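Local coordinates for protein lectin (Pleurotus ostreatus, PDB 6T0Q) that probably binds galactose and N-acetylgalactosamine on glycans with the help of calcium ions held in its two tandem beta-sheet domains, at residues 20-25 with 262-267; 233-239 with 285-291. All blocks are in the same frame, centred on the assembly; numbering follows the deposited sequence.

Overall arrangement
From the N terminus, 20-25 is used first: interaction 1 pairs it with 262-267, closing a loop of 236 residues that takes in the whole first calcium site and, further on, Asp239 and Asp240 of the second. Segment 233-239 lies within that loop, whereas its partner 285-291 comes after it, so the two contacts cross along the chain, and interaction 2 closes a much shorter loop of 45 residues. Both belong to one antiparallel sheet, in which strands 261-265 and 229-239 are neighbours, joined by a probable hydrogen bond from Tyr263 N to Val234 O. Interaction 1 adds an N-terminal edge strand; interaction 2 runs through the sheet to the calcium.

Interaction 1. Residues 20-25 with 262-267; sequences ATPRQF and AYTIPN. Unlike the reference sequence in segment 20-25: Arg23 (reference Ser).
Phe25 and Thr264 meet at the edge of the phenyl ring: Thr264 OG1 lies near the ring plane, 3.4 Å from Phe25 CD1. With CG anti to the backbone N (chi1 170°), the Phe25 ring leads away from 262-267, while its CB stays back against Ala262 CB at 3.5 Å. On the far side of the backbone, the ring of Tyr263 turns its edge to Arg23 O, and its hydroxyl reaches beyond the pair to Tyr242. The guanidinium of Arg23, a residue that differs from the reference sequence, is likewise held elsewhere, by NH2 to Gln26 OE1. Arg23 and Gln24 pair with Thr264 and Tyr263 as a short antiparallel ladder that adds 23-24 as an edge strand to the sheet containing 261-265, so a piece from near the N terminus completes the sheet of the second half of the chain. Arg23 and Thr264 are its hydrogen-bonded pair: Arg23 N donates to Thr264 O, and Thr264 N returns a 2.8 Å bond to Arg23 O. Past the non-hydrogen-bonded pair Gln24-Tyr263, Phe25 N comes to Ala262 O at 2.9 Å from above the carbonyl plane, 46° out of it, although the N-H itself points almost straight at the oxygen (173°). Toward the other end, Pro22 lays CB against the tip of Ile265, 3.6 Å from CD1, and crosses the Asn267 side chain at about a right angle, with CD toward OD1. Ala20 CB packs on Pro266 CG at 3.5 Å, and a water donates to Ala20 O while accepting a weak bond from Asn267 ND2.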
loop_
_atom_site.group_PDB
_atom_site.type_symbol
_atom_site.label_atom_id
_atom_site.label_comp_id
_atom_site.label_asym_id
_atom_site.label_seq_id
_atom_site.Cartn_x
_atom_site.Cartn_y
_atom_site.Cartn_z
ATOM N N ALA A 20 22.407 -3.190 -2.406
ATOM C CA ALA A 20 22.605 -3.019 -0.969
ATOM C C ALA A 20 21.479 -3.698 -0.199
ATOM O O ALA A 20 20.318 -3.661 -0.614
ATOM C CB ALA A 20 22.655 -1.531 -0.614
ATOM N N THR A 21 21.823 -4.316 0.924
ATOM C CA THR A 21 20.876 -4.983 1.809
ATOM C C THR A 21 21.029 -4.446 3.225
ATOM O O THR A 21 22.015 -3.770 3.533
ATOM C CB THR A 21 21.104 -6.502 1.796
ATOM O OG1 THR A 21 22.456 -6.772 2.182
ATOM C CG2 THR A 21 20.807 -7.085 0.408
ATOM N N PRO A 22 20.066 -4.722 4.122
ATOM C CA PRO A 22 20.139 -4.161 5.483
ATOM C C PRO A 22 21.452 -4.482 6.188
ATOM O O PRO A 22 22.054 -5.536 5.985
ATOM C CB PRO A 22 18.947 -4.817 6.193
ATOM C CG PRO A 22 17.949 -5.008 5.110
ATOM C CD PRO A 22 18.772 -5.404 3.898
ATOM N N ARG A 23 21.896 -3.549 7.032
ATOM C CA ARG A 23 23.177 -3.704 7.705
ATOM C C ARG A 23 23.172 -2.921 9.011
ATOM O O ARG A 23 22.301 -2.086 9.266
ATOM C CB ARG A 23 24.331 -3.229 6.813
ATOM C CG ARG A 23 24.244 -1.758 6.451
ATOM C CD ARG A 23 25.183 -1.404 5.299
ATOM N NE ARG A 23 26.511 -0.965 5.734
ATOM C CZ ARG A 23 26.851 0.306 5.946
ATOM N NH1 ARG A 23 25.954 1.271 5.778
ATOM N NH2 ARG A 23 28.085 0.614 6.330
ATOM N N GLN A 24 24.170 -3.199 9.836
ATOM C CA GLN A 24 24.403 -2.358 10.999
ATOM C C GLN A 24 24.606 -0.911 10.560
ATOM O O GLN A 24 25.286 -0.635 9.568
ATOM C CB GLN A 24 25.620 -2.856 11.778
ATOM C CG GLN A 24 26.001 -1.950 12.943
ATOM C CD GLN A 24 27.135 -2.526 13.780
ATOM O OE1 GLN A 24 27.128 -3.706 14.131
ATOM N NE2 GLN A 24 28.108 -1.690 14.107
ATOM N N PHE A 25 23.988 0.015 11.287
ATOM C CA PHE A 25 24.087 1.428 10.935
ATOM C C PHE A 25 25.533 1.903 11.045
ATOM O O PHE A 25 26.233 1.571 12.007
ATOM C CB PHE A 25 23.179 2.252 11.857
ATOM C CG PHE A 25 23.386 3.736 11.742
ATOM C CD1 PHE A 25 22.821 4.449 10.694
ATOM C CD2 PHE A 25 24.159 4.418 12.678
ATOM C CE1 PHE A 25 23.021 5.822 10.573
ATOM C CE2 PHE A 25 24.362 5.797 12.567
ATOM C CZ PHE A 25 23.793 6.493 11.517
ATOM N N ALA A 262 21.363 -0.137 16.073
ATOM C CA ALA A 262 20.883 0.662 14.950
ATOM C C ALA A 262 21.182 -0.047 13.639
ATOM O O ALA A 262 22.243 -0.667 13.480
ATOM C CB ALA A 262 21.510 2.068 14.943
ATOM N N TYR A 263 20.243 0.060 12.696
ATOM C CA TYR A 263 20.330 -0.608 11.408
ATOM C C TYR A 263 19.943 0.350 10.294
ATOM O O TYR A 263 19.105 1.235 10.479
ATOM C CB TYR A 263 19.410 -1.833 11.334
ATOM C CG TYR A 263 19.669 -2.842 12.418
ATOM C CD1 TYR A 263 20.642 -3.822 12.256
ATOM C CD2 TYR A 263 18.938 -2.822 13.607
ATOM C CE1 TYR A 263 20.894 -4.757 13.255
ATOM C CE2 TYR A 263 19.176 -3.757 14.608
ATOM C CZ TYR A 263 20.155 -4.722 14.419
ATOM O OH TYR A 263 20.399 -5.647 15.405
ATOM N N THR A 264 20.541 0.136 9.123
ATOM C CA THR A 264 20.174 0.846 7.903
ATOM C C THR A 264 19.484 -0.127 6.955
ATOM O O THR A 264 19.976 -1.238 6.740
ATOM C CB THR A 264 21.413 1.457 7.236
ATOM O OG1 THR A 264 21.902 2.535 8.045
ATOM C CG2 THR A 264 21.087 1.971 5.820
ATOM N N ILE A 265 18.341 0.284 6.411
ATOM C CA ILE A 265 17.600 -0.498 5.422
ATOM C C ILE A 265 17.671 0.298 4.128
ATOM O O ILE A 265 16.885 1.236 3.943
ATOM C CB ILE A 265 16.133 -0.725 5.831
ATOM C CG1 ILE A 265 16.008 -1.121 7.308
ATOM C CG2 ILE A 265 15.444 -1.713 4.856
ATOM C CD1 ILE A 265 16.676 -2.396 7.664
ATOM N N PRO A 266 18.603 -0.005 3.227
ATOM C CA PRO A 266 18.806 0.835 2.038
ATOM C C PRO A 266 17.927 0.459 0.859
ATOM O O PRO A 266 18.026 1.105 -0.190
ATOM C CB PRO A 266 20.283 0.572 1.706
ATOM C CG PRO A 266 20.451 -0.888 2.058
ATOM C CD PRO A 266 19.546 -1.137 3.272
ATOM N N ASN A 267 17.076 -0.552 1.000
ATOM C CA ASN A 267 16.372 -1.148 -0.130
ATOM C C ASN A 267 14.895 -1.338 0.193
ATOM O O ASN A 267 14.318 -2.394 -0.061
ATOM C CB ASN A 267 17.011 -2.483 -0.503
ATOM C CG ASN A 267 16.935 -3.497 0.628
ATOM O OD1 ASN A 267 16.872 -3.130 1.803
ATOM N ND2 ASN A 267 16.928 -4.778 0.279
HETATM O O HOH W 1 18.990 -5.228 -2.344
#

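Interaction 2. Residues 233-239 with 285-291; sequences TVLIAAD and PAGVIAT. With CA (calcium ion), chain G.
The second calcium site of the lectin sits at one end of this antiparallel strand pair, where strand 229-239 finishes and strand 287-296 begins. The calcium ion is bound by Asp239 OD1 at 2.6 Å and by Pro285 O at 2.5 Å; Asp240, Asn281 and Gly283 supply the other protein ligands. The carboxylate reaches the metal with CG anti to the backbone N (chi1 -175°), and its second oxygen, OD2, is engaged by Trp344 NE1. Next to the site, Asp239 and Gly287 exchange two backbone bonds: Asp239 N to Gly287 O at 2.8 Å, and a longer return from Gly287 N to Asp239 O, 3.2 Å. The same two-bond pattern repeats at Ala237 with Ile289 and at Leu235 with Thr291. Between these pairs, Ile236 and Ala290 share one face of the sheet with Ala238 and Val288. Their side chains are in van der Waals contact: Val288 CG2 lies 4.0 Å from Ala238 CB, and Ile236 CB lies 4.1 Å from Ala290 CB. Ile277, on strand 273-281, touches both Ile236 and Val288. On the other face Ala237 CB meets Ile289 CG2, and Thr291 OG1 bonds to Ser198 and Pro194 O. Six backbone bonds thus fix the strand register that brings a carboxylate and a main-chain carbonyl together, while calcium probably offsets the negative charge gathered at Asp239 and Asp240.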
loop_
_atom_site.group_PDB
_atom_site.type_symbol
_atom_site.label_atom_id
_atom_site.label_comp_id
_atom_site.label_asym_id
_atom_site.label_seq_id
_atom_site.Cartn_x
_atom_site.Cartn_y
_atom_site.Cartn_z
ATOM N N THR A 233 16.132 4.018 8.744
ATOM C CA THR A 233 17.066 3.821 9.841
ATOM C C THR A 233 16.260 3.369 11.045
ATOM O O THR A 233 15.227 3.969 11.356
ATOM C CB THR A 233 17.824 5.107 10.147
ATOM O OG1 THR A 233 18.437 5.579 8.938
ATOM C CG2 THR A 233 18.913 4.851 11.210
ATOM N N VAL A 234 16.710 2.303 11.705
ATOM C CA VAL A 234 15.975 1.702 12.816
ATOM C C VAL A 234 16.870 1.683 14.043
ATOM O O VAL A 234 18.021 1.242 13.969
ATOM C CB VAL A 234 15.499 0.274 12.485
ATOM C CG1 VAL A 234 14.749 -0.334 13.687
ATOM C CG2 VAL A 234 14.637 0.276 11.242
ATOM N N LEU A 235 16.339 2.155 15.166
ATOM C CA LEU A 235 16.990 2.049 16.462
ATOM C C LEU A 235 16.109 1.184 17.356
ATOM O O LEU A 235 14.913 1.455 17.468
ATOM C CB LEU A 235 17.176 3.439 17.072
ATOM C CG LEU A 235 17.780 3.464 18.469
ATOM C CD1 LEU A 235 19.200 2.946 18.406
ATOM C CD2 LEU A 235 17.725 4.888 19.025
ATOM N N ILE A 236 16.673 0.147 17.982
ATOM C CA ILE A 236 15.840 -0.812 18.707
ATOM C C ILE A 236 16.588 -1.397 19.904
ATOM O O ILE A 236 17.806 -1.604 19.867
ATOM C CB ILE A 236 15.357 -1.927 17.750
ATOM C CG1 ILE A 236 14.459 -2.944 18.459
ATOM C CG2 ILE A 236 16.551 -2.643 17.093
ATOM C CD1 ILE A 236 13.736 -3.853 17.433
ATOM N N ALA A 237 15.838 -1.677 20.973
ATOM C CA ALA A 237 16.345 -2.423 22.120
ATOM C C ALA A 237 15.187 -3.189 22.742
ATOM O O ALA A 237 14.021 -2.824 22.567
ATOM C CB ALA A 237 17.000 -1.500 23.160
ATOM N N ALA A 238 15.512 -4.254 23.480
ATOM C CA ALA A 238 14.478 -5.067 24.109
ATOM C C ALA A 238 15.000 -5.706 25.387
ATOM O O ALA A 238 16.189 -6.012 25.511
ATOM C CB ALA A 238 13.959 -6.172 23.176
ATOM N N ASP A 239 14.081 -5.904 26.329
ATOM C CA ASP A 239 14.283 -6.722 27.521
ATOM C C ASP A 239 13.387 -7.946 27.348
ATOM O O ASP A 239 12.165 -7.832 27.486
ATOM C CB ASP A 239 13.904 -5.922 28.773
ATOM C CG ASP A 239 14.211 -6.659 30.077
ATOM O OD1 ASP A 239 14.521 -7.867 30.047
ATOM O OD2 ASP A 239 14.152 -6.009 31.142
ATOM N N PRO A 285 10.436 -8.161 34.258
ATOM C CA PRO A 285 9.999 -7.066 33.378
ATOM C C PRO A 285 10.346 -7.359 31.927
ATOM O O PRO A 285 11.335 -8.036 31.628
ATOM C CB PRO A 285 10.780 -5.851 33.899
ATOM C CG PRO A 285 11.168 -6.217 35.321
ATOM C CD PRO A 285 11.390 -7.709 35.288
ATOM N N ALA A 286 9.523 -6.836 31.019
ATOM C CA ALA A 286 9.744 -7.046 29.593
ATOM C C ALA A 286 9.274 -5.832 28.802
ATOM O O ALA A 286 8.318 -5.154 29.190
ATOM C CB ALA A 286 9.010 -8.300 29.095
ATOM N N GLY A 287 9.936 -5.588 27.674
ATOM C CA GLY A 287 9.500 -4.549 26.758
ATOM C C GLY A 287 10.405 -4.513 25.545
ATOM O O GLY A 287 11.545 -4.985 25.576
ATOM N N VAL A 288 9.871 -3.950 24.464
ATOM C CA VAL A 288 10.673 -3.630 23.288
ATOM C C VAL A 288 10.380 -2.184 22.911
ATOM O O VAL A 288 9.248 -1.707 23.063
ATOM C CB VAL A 288 10.405 -4.600 22.109
ATOM C CG1 VAL A 288 8.960 -4.550 21.685
ATOM C CG2 VAL A 288 11.326 -4.292 20.899
ATOM N N ILE A 289 11.405 -1.474 22.456
ATOM C CA ILE A 289 11.272 -0.067 22.093
ATOM C C ILE A 289 12.040 0.152 20.800
ATOM O O ILE A 289 13.082 -0.475 20.579
ATOM C CB ILE A 289 11.777 0.852 23.231
ATOM C CG1 ILE A 289 11.499 2.324 22.921
ATOM C CG2 ILE A 289 13.267 0.643 23.495
ATOM C CD1 ILE A 289 11.801 3.236 24.127
ATOM N N ALA A 290 11.508 1.012 19.928
ATOM C CA ALA A 290 12.168 1.267 18.657
ATOM C C ALA A 290 11.738 2.620 18.120
ATOM O O ALA A 290 10.646 3.112 18.417
ATOM C CB ALA A 290 11.866 0.185 17.615
ATOM N N THR A 291 12.623 3.213 17.332
ATOM C CA THR A 291 12.349 4.428 16.582
ATOM C C THR A 291 12.786 4.163 15.156
ATOM O O THR A 291 13.868 3.614 14.933
ATOM C CB THR A 291 13.095 5.639 17.161
ATOM O OG1 THR A 291 12.748 5.796 18.544
ATOM C CG2 THR A 291 12.729 6.927 16.391
HETATM CA CA CA G . 13.153 -9.652 31.287
#